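Local coordinates for protein mite allergen Der p 5 (Dermatophagoides pteronyssinus, PDB 3MQ1) that is an IgE-binding dust mite allergen of the group 5 family that self-associates into dimers and larger oligomers, its physiological role being unsettled, at residues Met52-Gly55 and Val56-Val59. Numbering follows the deposited sequence.
Sequences MIDG and VRGV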
loop_
_atom_site.group_PDB
_atom_site.type_symbol
_atom_site.label_atom_id
_atom_site.label_comp_id
_atom_site.label_asym_id
_atom_site.label_seq_id
_atom_site.Cartn_x
_atom_site.Cartn_y
_atom_site.Cartn_z
ATOM N N MET B 52 -2.317 -30.156 -13.489
ATOM C CA MET B 52 -3.524 -29.343 -13.578
ATOM C C MET B 52 -3.206 -27.872 -13.346
ATOM O O MET B 52 -3.571 -27.014 -14.150
ATOM C CB MET B 52 -4.571 -29.816 -12.569
ATOM C CG MET B 52 -5.649 -28.784 -12.276
ATOM S SD MET B 52 -6.978 -29.419 -11.238
ATOM C CE MET B 52 -7.755 -30.574 -12.364
ATOM N N ILE B 53 -2.522 -27.588 -12.242
ATOM C CA ILE B 53 -2.136 -26.224 -11.905
ATOM C C ILE B 53 -1.344 -25.583 -13.039
ATOM O O ILE B 53 -1.511 -24.401 -13.336
ATOM C CB ILE B 53 -1.295 -26.180 -10.617
ATOM C CG1 ILE B 53 -2.069 -26.807 -9.456
ATOM C CG2 ILE B 53 -0.898 -24.750 -10.290
ATOM C CD1 ILE B 53 -1.324 -26.769 -8.141
ATOM N N ASP B 54 -0.477 -26.373 -13.665
ATOM C CA ASP B 54 0.299 -25.907 -14.807
ATOM C C ASP B 54 -0.619 -25.479 -15.943
ATOM O O ASP B 54 -0.506 -24.368 -16.463
ATOM C CB ASP B 54 1.248 -27.004 -15.297
ATOM C CG ASP B 54 2.432 -27.208 -14.374
ATOM O OD1 ASP B 54 2.751 -26.281 -13.601
ATOM O OD2 ASP B 54 3.048 -28.293 -14.427
ATOM N N GLY B 55 -1.529 -26.369 -16.324
ATOM C CA GLY B 55 -2.457 -26.099 -17.407
ATOM C C GLY B 55 -3.326 -24.889 -17.137
ATOM O O GLY B 55 -3.467 -24.011 -17.990
ATOM N N VAL B 56 -3.911 -24.843 -15.945
ATOM C CA VAL B 56 -4.777 -23.737 -15.554
ATOM C C VAL B 56 -4.039 -22.403 -15.622
ATOM O O VAL B 56 -4.603 -21.395 -16.048
ATOM C CB VAL B 56 -5.340 -23.935 -14.133
ATOM C CG1 VAL B 56 -6.198 -22.746 -13.730
ATOM C CG2 VAL B 56 -6.141 -25.226 -14.059
ATOM N N ARG B 57 -2.777 -22.401 -15.204
ATOM C CA ARG B 57 -1.963 -21.193 -15.257
ATOM C C ARG B 57 -1.839 -20.698 -16.692
ATOM O O ARG B 57 -2.014 -19.511 -16.966
ATOM C CB ARG B 57 -0.572 -21.442 -14.673
ATOM C CG ARG B 57 0.352 -20.237 -14.774
ATOM C CD ARG B 57 1.770 -20.569 -14.334
ATOM N NE ARG B 57 1.826 -21.008 -12.944
ATOM C CZ ARG B 57 1.894 -22.279 -12.565
ATOM N NH1 ARG B 57 1.919 -23.245 -13.473
ATOM N NH2 ARG B 57 1.940 -22.586 -11.277
ATOM N N GLY B 58 -1.532 -21.616 -17.603
ATOM C CA GLY B 58 -1.434 -21.286 -19.012
ATOM C C GLY B 58 -2.700 -20.621 -19.511
ATOM O O GLY B 58 -2.651 -19.700 -20.325
ATOM N N VAL B 59 -3.840 -21.090 -19.016
ATOM C CA VAL B 59 -5.128 -20.512 -19.378
ATOM C C VAL B 59 -5.273 -19.122 -18.768
ATOM O O VAL B 59 -5.776 -18.200 -19.408
ATOM C CB VAL B 59 -6.297 -21.395 -18.902
ATOM C CG1 VAL B 59 -7.627 -20.771 -19.293
ATOM C CG2 VAL B 59 -6.169 -22.797 -19.477
#
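Four successive i to i+4 hydrogen bonds, from the amides of Val56, Arg57, Gly58 and Val59 to the carbonyls of Met52, Ile53, Asp54 and Gly55, carry helix 36-63 through its two glycines, with Val56 N 2.8 Å from Met52 O in a nearly straight bond (176°). On this frame Asp54 and Arg57, three residues apart, run side by side and form a salt bridge. Asp54 OD1 offers its anti lone pair to Arg57 NH1 at 3.2 Å and meets the guanidinium at its edge, although the carboxylate and guanidinium planes are turned 50° apart. The arginine gets there by a bend at chi3 (-61°), which folds an otherwise extended chain back toward the preceding turn and brings Arg57 NH2 to 3.7 Å from Ile53 CG2. That NH2 also pairs with Asp85 and Glu88 of helix 71-99, so the guanidinium spans two helices, and its positive charge probably offsets the closeness of Asp54 to Glu88. Ile53 packs on Leu87 and Leu91 of the same helix 71-99. Elsewhere on the helix, Met52 CG lies 4.0 Å from Val56 CG2, and Met52 packs on Leu63 and Val59 on Gly55 of a second subunit. Here one helix of a helical hairpin joins intramolecular packing to subunit contact.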